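Local coordinates for protein mannosephosphate isomerase, putative (Archaeoglobus fulgidus, PDB 1ZX5) that probably interconverts D-mannose 6-phosphate and D-fructose 6-phosphate as a zinc-dependent isomerase of the type 1 family, at residues 37-43 with 86-91; 119-125 with 180-186. All blocks are in the same frame, centred on the assembly; numbering follows the deposited sequence. Where two conformers were deposited one is given.

Interaction 1 joins strands 36-41 and 85-92, interaction 2 joins 181-188 and 119-123, and the four run consecutively across a six-stranded antiparallel sheet. Both contacts are largely buried, each centred about 7 Å from the centre of the chain. Their inner strands also meet: Arg88 O lies 2.8 Å from Glu185 N, a probable hydrogen bond. The backbone pattern is shared, but the side-chain chemistry differs. Interaction 1 gathers charge around a tryptophan, with a salt bridge beside the ring. Interaction 2 relies more on apolar side chains, with an asparagine amide at one end and, in one of its two conformers, a glutamate over its own tryptophan.

Interaction 1: residues 37-43 with 86-91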
# COMPACT_ATOMS: atom_id res chain seq x y z
N GLY A 37 0.60 13.55 -3.61
CA GLY A 37 1.52 12.46 -3.27
C GLY A 37 0.88 11.08 -3.12
O GLY A 37 1.57 10.07 -3.30
N GLU A 38 -0.42 11.04 -2.77
CA GLU A 38 -1.07 9.80 -2.36
C GLU A 38 -2.52 9.73 -2.79
O GLU A 38 -3.20 10.74 -2.87
CB GLU A 38 -0.99 9.60 -0.84
CG GLU A 38 0.38 10.00 -0.24
CD GLU A 38 0.50 9.70 1.24
OE1 GLU A 38 -0.30 8.88 1.78
OE2 GLU A 38 1.41 10.29 1.87
N SER A 39 -2.98 8.51 -3.06
CA SER A 39 -4.39 8.21 -3.19
C SER A 39 -4.68 7.01 -2.31
O SER A 39 -4.07 5.96 -2.50
CB SER A 39 -4.75 7.84 -4.63
OG SER A 39 -6.08 7.36 -4.66
N TRP A 40 -5.60 7.17 -1.36
CA TRP A 40 -5.95 6.14 -0.40
C TRP A 40 -7.16 5.38 -0.93
O TRP A 40 -8.23 5.96 -1.13
CB TRP A 40 -6.24 6.77 0.98
CG TRP A 40 -4.99 7.33 1.68
CD1 TRP A 40 -3.87 7.85 1.08
CD2 TRP A 40 -4.78 7.46 3.10
NE1 TRP A 40 -2.97 8.27 2.04
CE2 TRP A 40 -3.49 8.04 3.28
CE3 TRP A 40 -5.54 7.13 4.24
CZ2 TRP A 40 -2.96 8.29 4.56
CZ3 TRP A 40 -5.00 7.38 5.50
CH2 TRP A 40 -3.72 7.96 5.65
N GLU A 41 -6.96 4.09 -1.19
CA GLU A 41 -7.96 3.28 -1.87
C GLU A 41 -8.65 2.38 -0.85
O GLU A 41 -8.04 1.46 -0.32
CB GLU A 41 -7.30 2.43 -2.97
CG GLU A 41 -6.40 3.22 -3.94
CD GLU A 41 -7.19 3.92 -5.04
OE1 GLU A 41 -8.19 3.37 -5.51
OE2 GLU A 41 -6.81 5.04 -5.45
N PHE A 42 -9.94 2.64 -0.59
CA PHE A 42 -10.74 1.90 0.40
C PHE A 42 -10.16 2.00 1.79
O PHE A 42 -10.14 1.03 2.55
CB PHE A 42 -10.98 0.44 -0.05
CG PHE A 42 -11.67 0.35 -1.36
CD1 PHE A 42 -13.02 0.70 -1.47
CD2 PHE A 42 -10.97 -0.00 -2.51
CE1 PHE A 42 -13.68 0.66 -2.71
CE2 PHE A 42 -11.61 -0.06 -3.75
CZ PHE A 42 -12.98 0.28 -3.85
N SER A 43 -9.71 3.21 2.13
CA SER A 43 -9.19 3.49 3.45
C SER A 43 -10.28 3.39 4.51
O SER A 43 -11.31 4.06 4.41
CB SER A 43 -8.56 4.88 3.50
OG SER A 43 -8.39 5.29 4.85
N LEU A 86 -4.18 -0.87 4.72
CA LEU A 86 -4.34 0.41 4.07
C LEU A 86 -3.66 0.32 2.70
O LEU A 86 -2.49 -0.09 2.60
CB LEU A 86 -3.73 1.55 4.91
CG LEU A 86 -3.65 2.96 4.29
CD1 LEU A 86 -5.02 3.50 3.85
CD2 LEU A 86 -3.02 3.93 5.26
N VAL A 87 -4.39 0.70 1.65
CA VAL A 87 -3.88 0.63 0.30
C VAL A 87 -3.72 2.04 -0.22
O VAL A 87 -4.66 2.83 -0.19
CB VAL A 87 -4.83 -0.20 -0.64
CG1 VAL A 87 -4.27 -0.26 -2.04
CG2 VAL A 87 -5.04 -1.61 -0.09
N ARG A 88 -2.51 2.35 -0.70
CA ARG A 88 -2.20 3.68 -1.19
C ARG A 88 -1.41 3.65 -2.49
O ARG A 88 -0.43 2.90 -2.59
CB ARG A 88 -1.36 4.42 -0.16
CG ARG A 88 -2.07 4.68 1.13
CD ARG A 88 -1.24 5.56 2.00
NE ARG A 88 -0.19 4.84 2.70
CZ ARG A 88 0.73 5.43 3.46
NH1 ARG A 88 0.74 6.75 3.60
NH2 ARG A 88 1.64 4.69 4.08
N LEU A 89 -1.83 4.45 -3.46
CA LEU A 89 -0.96 4.86 -4.55
C LEU A 89 -0.07 5.98 -4.02
O LEU A 89 -0.57 6.90 -3.35
CB LEU A 89 -1.75 5.35 -5.77
CG LEU A 89 -2.69 4.33 -6.43
CD1 LEU A 89 -3.50 5.00 -7.53
CD2 LEU A 89 -1.88 3.15 -6.97
N ILE A 90 1.23 5.89 -4.30
CA ILE A 90 2.23 6.87 -3.83
C ILE A 90 3.05 7.36 -5.02
O ILE A 90 3.62 6.56 -5.76
CB ILE A 90 3.21 6.27 -2.78
CG1 ILE A 90 2.47 5.66 -1.57
CG2 ILE A 90 4.33 7.29 -2.37
CD1 ILE A 90 1.91 6.65 -0.61
N ASP A 91 3.10 8.67 -5.20
CA ASP A 91 3.92 9.28 -6.23
C ASP A 91 5.09 10.00 -5.57
O ASP A 91 5.00 11.20 -5.27
CB ASP A 91 3.10 10.23 -7.11
CG ASP A 91 3.90 10.79 -8.28
OD1 ASP A 91 4.94 10.18 -8.63
OD2 ASP A 91 3.50 11.85 -8.85
O HOH W 1 -7.23 0.47 2.08
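Trp40 has one face of its indole covered by two aliphatic groups from 86-91. Arg88 CD sits 3.6 Å from the centroid of the five-membered ring, and Leu86 CD2 lies 4.1 Å from that of the six-membered ring, both as CH-pi contacts. Leu86 CD1 touches both Trp40 CE3 and Ser43 CB. The Arg88 chain runs alongside the indole and bends at its third torsion (chi3 -80°), which turns the guanidinium off the ring, its plane steeply inclined to the indole, and brings NH1 to Glu38.

Glu38 OE1 is the shared acceptor. Trp40 NE1 donates to it at 2.8 Å, and Arg88 NH1 forms a salt bridge with it at 3.0 Å; the two donors come from opposite faces of the carboxylate plane and so oppose its rotation. Its other oxygen, OE2, pairs with Arg18. An antiparallel ladder in the sheet of this cupin-clan catalytic domain carries these groups, with Ser39 and Leu89 as a hydrogen-bonded pair. At one end a classic beta bulge sets Gly37 and Glu38 against Val16 of the next strand, while Gly37 O still accepts from Asp91 N at 2.8 Å. On the face bearing Ser39 and Leu89, Ser39 OG donates to Glu41 OE2 at 2.6 Å, an oxygen that also salt-bridges Lys29. Where 37-43 turns away, a water donates to Glu41 O and accepts from Val87 N.

Interaction 2: residues 119-125 with 180-186; sequences SAWLVFN and GLRVLEV
Asn125 reaches across to 180-186 with both ends of its side-chain amide: OD1 accepts from Arg182 N at 2.9 Å, and ND2 donates to Gly180 O at 2.9 Å. The Arg182 N-H points almost straight at OD1 (176°) but approaches from above the amide plane. With CG set between its backbone N and carbonyl carbon (chi1 72°), the amide is turned toward the backbone of 180-182. Next along, Phe124 N bonds to Arg182 O, and the Phe124 ring crosses Leu184, CE2 meeting Leu184 CB at 3.6 Å.

The regular antiparallel ladder follows, with Leu122 and Leu184 as a hydrogen-bonded pair. On the other face Val123 CG1 meets Leu181 CD1 at 3.9 Å, and Val183 CG2 touches Trp121 CB. In one of its two conformers, Glu185 lays CG over the five-membered ring of Trp121.

Further out, Phe168 and Ile170 of strand 167-170 pack against Trp121, while the face bearing Leu122 and Leu184 packs on Val294 of strand 291-298, in the five-stranded sheet. Gly180 and Leu181 form a G1 beta bulge opposite Ala92. Gripping backbone groups two residues apart fixes the orientation of the Asn125 amide and carries the pairing past the last backbone bond, Phe124 N to Arg182 O.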
# COMPACT_ATOMS: atom_id res chain seq x y z
N SER A 119 4.74 -3.50 5.23
CA SER A 119 4.19 -3.16 3.92
C SER A 119 4.81 -3.90 2.74
O SER A 119 5.97 -4.34 2.78
CB SER A 119 4.25 -1.66 3.69
OG SER A 119 5.58 -1.23 3.66
N ALA A 120 4.00 -4.05 1.70
CA ALA A 120 4.41 -4.62 0.45
C ALA A 120 4.25 -3.52 -0.62
O ALA A 120 3.23 -2.83 -0.69
CB ALA A 120 3.57 -5.85 0.13
N TRP A 121 5.28 -3.36 -1.44
CA TRP A 121 5.34 -2.31 -2.46
C TRP A 121 5.31 -2.97 -3.82
O TRP A 121 5.97 -3.97 -4.04
CB TRP A 121 6.68 -1.57 -2.35
CG TRP A 121 6.81 -0.61 -1.21
CD1 TRP A 121 6.03 -0.51 -0.09
CD2 TRP A 121 7.83 0.39 -1.07
NE1 TRP A 121 6.48 0.50 0.72
CE2 TRP A 121 7.58 1.08 0.14
CE3 TRP A 121 8.94 0.78 -1.86
CZ2 TRP A 121 8.41 2.13 0.59
CZ3 TRP A 121 9.76 1.83 -1.41
CH2 TRP A 121 9.49 2.49 -0.20
N LEU A 122 4.52 -2.39 -4.73
CA LEU A 122 4.54 -2.74 -6.14
C LEU A 122 4.82 -1.45 -6.91
O LEU A 122 4.05 -0.49 -6.87
CB LEU A 122 3.22 -3.36 -6.59
CG LEU A 122 3.16 -3.79 -8.07
CD1 LEU A 122 4.01 -5.05 -8.36
CD2 LEU A 122 1.71 -3.99 -8.52
N VAL A 123 5.94 -1.46 -7.61
CA VAL A 123 6.46 -0.29 -8.30
C VAL A 123 5.92 -0.29 -9.74
O VAL A 123 5.71 -1.35 -10.31
CB VAL A 123 8.02 -0.38 -8.24
CG1 VAL A 123 8.68 0.45 -9.31
CG2 VAL A 123 8.54 -0.05 -6.82
N PHE A 124 5.70 0.89 -10.31
CA PHE A 124 5.11 0.98 -11.64
C PHE A 124 6.04 1.54 -12.71
O PHE A 124 5.69 1.54 -13.87
CB PHE A 124 3.81 1.81 -11.62
CG PHE A 124 2.71 1.15 -10.84
CD1 PHE A 124 2.19 -0.09 -11.25
CD2 PHE A 124 2.22 1.73 -9.69
CE1 PHE A 124 1.19 -0.72 -10.52
CE2 PHE A 124 1.20 1.12 -8.97
CZ PHE A 124 0.69 -0.12 -9.39
N ASN A 125 7.22 2.00 -12.31
CA ASN A 125 8.07 2.71 -13.26
C ASN A 125 9.54 2.43 -12.98
O ASN A 125 9.87 1.60 -12.13
CB ASN A 125 7.76 4.22 -13.23
CG ASN A 125 8.26 4.91 -11.96
OD1 ASN A 125 8.29 4.32 -10.88
ND2 ASN A 125 8.66 6.18 -12.10
N GLY A 180 11.59 9.54 -7.60
CA GLY A 180 11.10 9.39 -8.96
C GLY A 180 10.35 8.08 -9.13
O GLY A 180 10.40 7.46 -10.19
N LEU A 181 9.65 7.69 -8.07
CA LEU A 181 9.10 6.35 -7.94
C LEU A 181 7.59 6.36 -7.77
O LEU A 181 7.06 7.02 -6.87
CB LEU A 181 9.74 5.65 -6.73
CG LEU A 181 9.63 4.13 -6.66
CD1 LEU A 181 10.52 3.45 -7.71
CD2 LEU A 181 9.97 3.65 -5.25
N ARG A 182 6.91 5.62 -8.65
CA ARG A 182 5.45 5.45 -8.61
C ARG A 182 5.17 4.06 -8.08
O ARG A 182 5.68 3.07 -8.61
CB ARG A 182 4.85 5.59 -10.00
CG ARG A 182 5.11 6.93 -10.64
CD ARG A 182 4.81 6.88 -12.11
NE ARG A 182 4.98 8.19 -12.72
CZ ARG A 182 4.77 8.45 -14.01
NH1 ARG A 182 4.38 7.49 -14.84
NH2 ARG A 182 4.95 9.67 -14.48
N VAL A 183 4.35 3.97 -7.04
CA VAL A 183 4.26 2.72 -6.29
C VAL A 183 2.87 2.53 -5.67
O VAL A 183 2.18 3.50 -5.28
CB VAL A 183 5.47 2.60 -5.25
CG1 VAL A 183 5.68 3.89 -4.50
CG2 VAL A 183 5.31 1.43 -4.28
N LEU A 184 2.43 1.27 -5.65
CA LEU A 184 1.28 0.85 -4.88
C LEU A 184 1.82 0.28 -3.57
O LEU A 184 2.61 -0.67 -3.59
CB LEU A 184 0.52 -0.22 -5.66
CG LEU A 184 -0.68 -0.93 -4.99
CD1 LEU A 184 -1.79 0.07 -4.69
CD2 LEU A 184 -1.20 -2.03 -5.89
N GLU A 185 1.39 0.83 -2.43
CA GLU A 185 1.86 0.37 -1.12
C GLU A 185 0.72 -0.21 -0.28
O GLU A 185 -0.19 0.52 0.15
CB GLU A 185 2.60 1.50 -0.35
CG GLU A 185 3.84 2.02 -1.10
CD GLU A 185 4.69 3.03 -0.33
OE1 GLU A 185 4.55 3.18 0.91
OE2 GLU A 185 5.54 3.68 -0.99
N VAL A 186 0.76 -1.52 -0.05
CA VAL A 186 -0.23 -2.18 0.78
C VAL A 186 0.42 -2.36 2.14
O VAL A 186 1.46 -3.03 2.25
CB VAL A 186 -0.67 -3.56 0.20
CG1 VAL A 186 -1.78 -4.17 1.07
CG2 VAL A 186 -1.13 -3.40 -1.24